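Long-range contacts in pyocin S5 (Pseudomonas aeruginosa PAO1, PDB 6THK), which probably kills susceptible bacteria by forming a channel that depolarises their cytoplasmic membrane, as channel-forming colicins do: residues Q397-S402 with A458-T463; K405-F410 with A451-G456. The protein carries 1 engineered substitution. One frame throughout, in Å; residues are numbered along the deposited sequence.

Both contacts join the same two helices of the pore-forming domain, 396-409 and 451-464. From the N terminus, the chain runs through 397-402 and then 405-410 on the first helix, passes through helices 419-431 and 436-446, and enters the second helix at 451-456 before reaching 458-463. Contact 2 therefore closes the shorter loop, with 40 residues between its segments, and contact 1 encloses it with 55. This nesting follows from the antiparallel sense of the pair, and the two centres lie about 11 Å apart. Phe406 bridges them: its CE2 lies 3.5 Å from CB of Phe459, so the two contacts form one continuous interface.

Contact 1: Q397-S402 with A458-T463; sequences QMMAKS and AFATAT
Ser402 faces Ala460 and Thr463 where helices 396-409 and 451-464 cross, their N-to-C directions 140° apart and their local axes 8.2 Å from each other at closest approach. Such a close approach suits small residues, and the CA atoms of Ser402 and Ala460 are only 4.9 Å apart. Traced outward, the serine first rests its CB on the alanine, 3.9 Å from CB of Ala460, and also meets OG1 of Thr463 with it. Its OG, placed beside the backbone N by a chi1 of -66°, turns back along its own helix and donates to Met398 O at 2.8 Å. The backbone N of Ser402 binds that same oxygen from the opposite face of the carbonyl plane, so Met398 O is gripped twice. The serine OG also lies 2.9 Å from OG1 of Thr463. The threonine is tied back in a similar way: with OG1 between its backbone N and carbonyl carbon, it donates to Ala460 O at 2.7 Å. Next to this polar pair the packing is mostly of carbon and sulfur. CB of Ala460 lies 3.5 Å from Met399 O, while the bent chain of Met399 brings SD alongside the same methyl at 4.1 Å. Flexible and unbranched, the methionine also packs on Leu394 and on Tyr423 of helix 419-431; Phe326 and Phe330 of the long helix 272-338 touch Ser402 and Thr463 respectively. Each hydroxyl thus has a carbonyl of its own helix as acceptor, which lets small polar side chains sit in a tight, largely buried helix crossing.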
ATOM      1  N   GLN A 397      23.806  18.299  43.704  1.00 72.50           N
ATOM      2  CA  GLN A 397      23.624  18.220  42.249  1.00 73.49           C
ATOM      3  C   GLN A 397      24.731  17.405  41.541  1.00 78.56           C
ATOM      4  O   GLN A 397      24.386  16.461  40.822  1.00 78.22           O
ATOM      5  CB  GLN A 397      23.562  19.629  41.654  1.00 30.00           C
ATOM      6  N   MET A 398      26.039  17.729  41.796  1.00 75.23           N
ATOM      7  CA  MET A 398      27.231  17.029  41.247  1.00 74.60           C
ATOM      8  C   MET A 398      27.337  15.604  41.776  1.00 72.99           C
ATOM      9  O   MET A 398      27.771  14.716  41.040  1.00 73.02           O
ATOM     10  CB  MET A 398      28.549  17.788  41.501  1.00 77.82           C
ATOM     11  CG  MET A 398      28.497  19.215  41.030  1.00 82.62           C
ATOM     12  SD  MET A 398      30.057  20.028  40.651  1.00 87.83           S
ATOM     13  CE  MET A 398      29.447  21.699  40.392  1.00 84.36           C
ATOM     14  N   MET A 399      26.932  15.392  43.050  1.00 64.16           N
ATOM     15  CA  MET A 399      26.895  14.091  43.730  1.00 62.10           C
ATOM     16  C   MET A 399      25.912  13.173  42.991  1.00 60.62           C
ATOM     17  O   MET A 399      26.264  12.042  42.679  1.00 58.21           O
ATOM     18  CB  MET A 399      26.469  14.289  45.199  1.00 64.56           C
ATOM     19  CG  MET A 399      26.760  13.118  46.120  1.00 68.84           C
ATOM     20  SD  MET A 399      25.638  11.682  46.043  1.00 74.04           S
ATOM     21  CE  MET A 399      24.037  12.465  45.834  1.00 70.84           C
ATOM     22  N   ALA A 400      24.676  13.670  42.720  1.00 56.78           N
ATOM     23  CA  ALA A 400      23.589  12.939  42.039  1.00 55.48           C
ATOM     24  C   ALA A 400      23.994  12.511  40.636  1.00 57.61           C
ATOM     25  O   ALA A 400      23.717  11.378  40.236  1.00 57.99           O
ATOM     26  CB  ALA A 400      22.344  13.801  41.973  1.00 55.91           C
ATOM     27  N   LYS A 401      24.685  13.410  39.914  1.00 52.30           N
ATOM     28  CA  LYS A 401      25.166  13.211  38.556  1.00 51.52           C
ATOM     29  C   LYS A 401      26.321  12.209  38.493  1.00 52.79           C
ATOM     30  O   LYS A 401      26.414  11.442  37.533  1.00 53.32           O
ATOM     31  CB  LYS A 401      25.558  14.570  37.958  1.00 54.60           C
ATOM     32  CG  LYS A 401      26.027  14.521  36.513  1.00 73.84           C
ATOM     33  CD  LYS A 401      24.959  14.002  35.540  1.00 83.71           C
ATOM     34  CE  LYS A 401      25.460  14.053  34.127  1.00 86.77           C
ATOM     35  NZ  LYS A 401      25.881  15.430  33.771  1.00 91.75           N
ATOM     36  N   SER A 402      27.198  12.221  39.505  1.00 46.55           N
ATOM     37  CA  SER A 402      28.336  11.308  39.596  1.00 45.04           C
ATOM     38  C   SER A 402      27.849   9.913  39.941  1.00 48.27           C
ATOM     39  O   SER A 402      28.270   8.950  39.302  1.00 47.09           O
ATOM     40  CB  SER A 402      29.336  11.806  40.630  1.00 46.37           C
ATOM     41  OG  SER A 402      29.894  13.026  40.176  1.00 51.52           O
ATOM     42  N   ALA A 458      30.237   6.136  47.562  1.00 36.92           N
ATOM     43  CA  ALA A 458      31.569   6.477  48.091  1.00 36.04           C
ATOM     44  C   ALA A 458      32.349   7.363  47.119  1.00 38.79           C
ATOM     45  O   ALA A 458      32.900   8.386  47.507  1.00 40.23           O
ATOM     46  CB  ALA A 458      32.349   5.202  48.385  1.00 36.73           C
ATOM     47  N   PHE A 459      32.365   6.979  45.862  1.00 34.57           N
ATOM     48  CA  PHE A 459      33.054   7.681  44.786  1.00 34.69           C
ATOM     49  C   PHE A 459      32.362   9.020  44.440  1.00 40.97           C
ATOM     50  O   PHE A 459      33.066  10.019  44.274  1.00 39.03           O
ATOM     51  CB  PHE A 459      33.194   6.766  43.549  1.00 35.16           C
ATOM     52  CG  PHE A 459      34.105   5.545  43.672  1.00 35.99           C
ATOM     53  CD1 PHE A 459      34.705   5.216  44.886  1.00 38.44           C
ATOM     54  CD2 PHE A 459      34.354   4.725  42.572  1.00 36.59           C
ATOM     55  CE1 PHE A 459      35.562   4.105  44.989  1.00 39.49           C
ATOM     56  CE2 PHE A 459      35.202   3.620  42.680  1.00 39.38           C
ATOM     57  CZ  PHE A 459      35.808   3.324  43.885  1.00 37.89           C
ATOM     58  N   ALA A 460      30.991   9.052  44.357  1.00 39.35           N
ATOM     59  CA  ALA A 460      30.217  10.288  44.057  1.00 39.32           C
ATOM     60  C   ALA A 460      30.522  11.386  45.092  1.00 44.27           C
ATOM     61  O   ALA A 460      30.627  12.565  44.738  1.00 45.18           O
ATOM     62  CB  ALA A 460      28.717   9.997  44.019  1.00 39.89           C
ATOM     63  N   THR A 461      30.744  10.969  46.355  1.00 39.90           N
ATOM     64  CA  THR A 461      31.139  11.831  47.473  1.00 39.28           C
ATOM     65  C   THR A 461      32.497  12.523  47.212  1.00 44.83           C
ATOM     66  O   THR A 461      32.589  13.727  47.389  1.00 45.95           O
ATOM     67  CB  THR A 461      31.129  11.017  48.769  1.00 42.97           C
ATOM     68  OG1 THR A 461      29.813  10.499  48.949  1.00 41.36           O
ATOM     69  CG2 THR A 461      31.499  11.845  49.978  1.00 43.67           C
ATOM     70  N   ALA A 462      33.541  11.777  46.783  1.00 39.45           N
ATOM     71  CA  ALA A 462      34.875  12.320  46.491  1.00 37.93           C
ATOM     72  C   ALA A 462      34.861  13.378  45.394  1.00 42.16           C
ATOM     73  O   ALA A 462      35.750  14.215  45.367  1.00 39.68           O
ATOM     74  CB  ALA A 462      35.810  11.194  46.088  1.00 38.51           C
ATOM     75  N   THR A 463      33.862  13.334  44.480  1.00 42.19           N
ATOM     76  CA  THR A 463      33.744  14.258  43.338  1.00 42.92           C
ATOM     77  C   THR A 463      32.943  15.548  43.623  1.00 50.77           C
ATOM     78  O   THR A 463      33.031  16.510  42.853  1.00 50.11           O
ATOM     79  CB  THR A 463      33.128  13.545  42.110  1.00 44.85           C
ATOM     80  OG1 THR A 463      31.738  13.345  42.366  1.00 40.77           O
ATOM     81  CG2 THR A 463      33.834  12.233  41.739  1.00 40.69           C
TER

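Contact 2: K405-F410 with A451-G456; sequences KFSKGF and ASWLVG
Phe410 and Phe406 both set CG beside the backbone N, with chi1 of -59° and -71°, and these torsions send their rings from near the C-terminal end of helix 396-409 toward Ser452 and Gly456. Here two helices of the colicin pore-forming domain pack together, the second entering the predicted transmembrane segment. Phe410 makes the largest single contribution. Its CB lies 4.0 Å from CB of Ser452, its CD2 comes to 3.6 Å from Ser452 O, and its CE2 touches both CG1 of Val455 and, with the ring edge, the backbone N of Gly456. A small serine and a glycine suit places where the CD2-CE2 side of the ring meets backbone O and N. Gly456, without a side chain, also lets CB of Phe406 approach its CA to 3.9 Å. Beyond the interface, Phe406 stacks edge-to-face with Phe330 of helix 272-338, and Phe410 reaches Ala350 of helix 340-353. Trp453, its CB pointing away, presents the CD1-NE1 edge of its indole to the first helix and packs on Leu445; NE1 is buried without a hydrogen-bonding partner. Ser407 OG, hydrogen-bonded to Leu403 O, lies near the indole plane at its edge, 3.5 Å from CD1 of Trp453.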
ATOM      1  N   LYS A 405      26.399   8.189  36.834  1.00 49.89           N
ATOM      2  CA  LYS A 405      27.506   7.763  35.977  1.00 48.30           C
ATOM      3  C   LYS A 405      28.225   6.531  36.562  1.00 49.74           C
ATOM      4  O   LYS A 405      28.434   5.557  35.838  1.00 49.86           O
ATOM      5  CB  LYS A 405      28.490   8.920  35.751  1.00 49.88           C
ATOM      6  CG  LYS A 405      28.156   9.771  34.526  1.00 49.26           C
ATOM      7  CD  LYS A 405      29.072  10.979  34.378  1.00 54.08           C
ATOM      8  CE  LYS A 405      28.637  12.143  35.242  1.00 66.23           C
ATOM      9  NZ  LYS A 405      29.598  13.279  35.213  1.00 76.78           N
ATOM     10  N   PHE A 406      28.578   6.553  37.864  1.00 44.36           N
ATOM     11  CA  PHE A 406      29.249   5.402  38.500  1.00 42.75           C
ATOM     12  C   PHE A 406      28.347   4.173  38.480  1.00 47.53           C
ATOM     13  O   PHE A 406      28.824   3.083  38.153  1.00 47.96           O
ATOM     14  CB  PHE A 406      29.737   5.715  39.931  1.00 43.32           C
ATOM     15  CG  PHE A 406      30.920   6.659  40.020  1.00 43.42           C
ATOM     16  CD1 PHE A 406      32.117   6.369  39.366  1.00 44.61           C
ATOM     17  CD2 PHE A 406      30.855   7.811  40.798  1.00 43.84           C
ATOM     18  CE1 PHE A 406      33.199   7.254  39.433  1.00 44.86           C
ATOM     19  CE2 PHE A 406      31.943   8.691  40.871  1.00 45.69           C
ATOM     20  CZ  PHE A 406      33.110   8.397  40.202  1.00 43.45           C
ATOM     21  N   SER A 407      27.038   4.363  38.767  1.00 43.99           N
ATOM     22  CA  SER A 407      26.040   3.289  38.752  1.00 45.03           C
ATOM     23  C   SER A 407      25.914   2.649  37.364  1.00 50.16           C
ATOM     24  O   SER A 407      25.828   1.422  37.259  1.00 50.13           O
ATOM     25  CB  SER A 407      24.682   3.783  39.239  1.00 48.82           C
ATOM     26  OG  SER A 407      24.739   4.138  40.612  1.00 57.96           O
ATOM     27  N   LYS A 408      25.922   3.479  36.307  1.00 46.50           N
ATOM     28  CA  LYS A 408      25.873   3.008  34.927  1.00 46.90           C
ATOM     29  C   LYS A 408      27.144   2.179  34.630  1.00 52.47           C
ATOM     30  O   LYS A 408      27.023   1.028  34.234  1.00 51.55           O
ATOM     31  CB  LYS A 408      25.749   4.194  33.973  1.00 50.42           C
ATOM     32  CG  LYS A 408      24.308   4.529  33.601  1.00 70.29           C
ATOM     33  CD  LYS A 408      24.224   5.595  32.509  1.00 78.05           C
ATOM     34  CE  LYS A 408      22.800   6.018  32.243  1.00 87.13           C
ATOM     35  NZ  LYS A 408      22.728   7.126  31.254  1.00 96.96           N
ATOM     36  N   GLY A 409      28.322   2.736  34.933  1.00 50.42           N
ATOM     37  CA  GLY A 409      29.619   2.087  34.758  1.00 50.52           C
ATOM     38  C   GLY A 409      29.703   0.704  35.382  1.00 55.01           C
ATOM     39  O   GLY A 409      30.231  -0.224  34.755  1.00 55.15           O
ATOM     40  N   PHE A 410      29.146   0.554  36.613  1.00 49.66           N
ATOM     41  CA  PHE A 410      29.085  -0.704  37.368  1.00 48.20           C
ATOM     42  C   PHE A 410      27.893  -1.582  36.963  1.00 51.03           C
ATOM     43  O   PHE A 410      27.787  -2.720  37.413  1.00 51.06           O
ATOM     44  CB  PHE A 410      29.052  -0.427  38.889  1.00 49.76           C
ATOM     45  CG  PHE A 410      30.228   0.333  39.458  1.00 50.14           C
ATOM     46  CD1 PHE A 410      31.528   0.078  39.018  1.00 51.13           C
ATOM     47  CD2 PHE A 410      30.048   1.249  40.493  1.00 50.91           C
ATOM     48  CE1 PHE A 410      32.615   0.779  39.551  1.00 50.76           C
ATOM     49  CE2 PHE A 410      31.139   1.938  41.034  1.00 52.38           C
ATOM     50  CZ  PHE A 410      32.413   1.694  40.563  1.00 49.90           C
ATOM     51  N   ALA A 451      26.347  -4.243  46.142  1.00 37.95           N
ATOM     52  CA  ALA A 451      27.437  -3.613  46.883  1.00 38.30           C
ATOM     53  C   ALA A 451      28.102  -2.474  46.097  1.00 40.65           C
ATOM     54  O   ALA A 451      28.534  -1.497  46.676  1.00 38.35           O
ATOM     55  CB  ALA A 451      28.453  -4.645  47.334  1.00 38.82           C
ATOM     56  N   SER A 452      28.148  -2.608  44.773  1.00 38.51           N
ATOM     57  CA  SER A 452      28.694  -1.620  43.850  1.00 39.90           C
ATOM     58  C   SER A 452      27.966  -0.269  43.933  1.00 44.83           C
ATOM     59  O   SER A 452      28.571   0.758  43.691  1.00 42.85           O
ATOM     60  CB  SER A 452      28.663  -2.151  42.422  1.00 42.38           C
ATOM     61  OG  SER A 452      29.177  -3.463  42.372  1.00 53.61           O
ATOM     62  N   TRP A 453      26.665  -0.275  44.224  1.00 41.45           N
ATOM     63  CA  TRP A 453      25.916   0.961  44.393  1.00 41.66           C
ATOM     64  C   TRP A 453      26.491   1.773  45.560  1.00 42.43           C
ATOM     65  O   TRP A 453      26.611   2.985  45.464  1.00 40.15           O
ATOM     66  CB  TRP A 453      24.428   0.691  44.623  1.00 40.93           C
ATOM     67  CG  TRP A 453      23.644   1.944  44.630  1.00 41.99           C
ATOM     68  CD1 TRP A 453      23.474   2.799  43.594  1.00 44.99           C
ATOM     69  CD2 TRP A 453      22.952   2.515  45.738  1.00 41.90           C
ATOM     70  NE1 TRP A 453      22.708   3.862  43.976  1.00 44.70           N
ATOM     71  CE2 TRP A 453      22.372   3.710  45.291  1.00 46.03           C
ATOM     72  CE3 TRP A 453      22.757   2.127  47.061  1.00 43.30           C
ATOM     73  CZ2 TRP A 453      21.617   4.519  46.118  1.00 45.00           C
ATOM     74  CZ3 TRP A 453      22.010   2.935  47.875  1.00 44.71           C
ATOM     75  CH2 TRP A 453      21.446   4.114  47.405  1.00 45.09           C
ATOM     76  N   LEU A 454      26.857   1.100  46.650  1.00 39.65           N
ATOM     77  CA  LEU A 454      27.480   1.739  47.807  1.00 40.04           C
ATOM     78  C   LEU A 454      28.815   2.352  47.404  1.00 43.36           C
ATOM     79  O   LEU A 454      29.165   3.432  47.850  1.00 42.42           O
ATOM     80  CB  LEU A 454      27.749   0.727  48.906  1.00 40.37           C
ATOM     81  CG  LEU A 454      26.626   0.273  49.817  1.00 46.32           C
ATOM     82  CD1 LEU A 454      27.219  -0.460  51.007  1.00 46.52           C
ATOM     83  CD2 LEU A 454      25.792   1.458  50.264  1.00 49.25           C
ATOM     84  N   VAL A 455      29.564   1.634  46.565  1.00 37.64           N
ATOM     85  CA  VAL A 455      30.847   2.093  46.051  1.00 35.70           C
ATOM     86  C   VAL A 455      30.645   3.348  45.211  1.00 38.05           C
ATOM     87  O   VAL A 455      31.450   4.258  45.263  1.00 38.21           O
ATOM     88  CB  VAL A 455      31.579   1.008  45.251  1.00 38.40           C
ATOM     89  CG1 VAL A 455      32.922   1.524  44.781  1.00 38.43           C
ATOM     90  CG2 VAL A 455      31.770  -0.235  46.099  1.00 37.39           C
ATOM     91  N   GLY A 456      29.565   3.396  44.437  1.00 33.45           N
ATOM     92  CA  GLY A 456      29.236   4.568  43.649  1.00 34.16           C
ATOM     93  C   GLY A 456      28.987   5.755  44.565  1.00 41.55           C
ATOM     94  O   GLY A 456      29.419   6.858  44.276  1.00 43.60           O
TER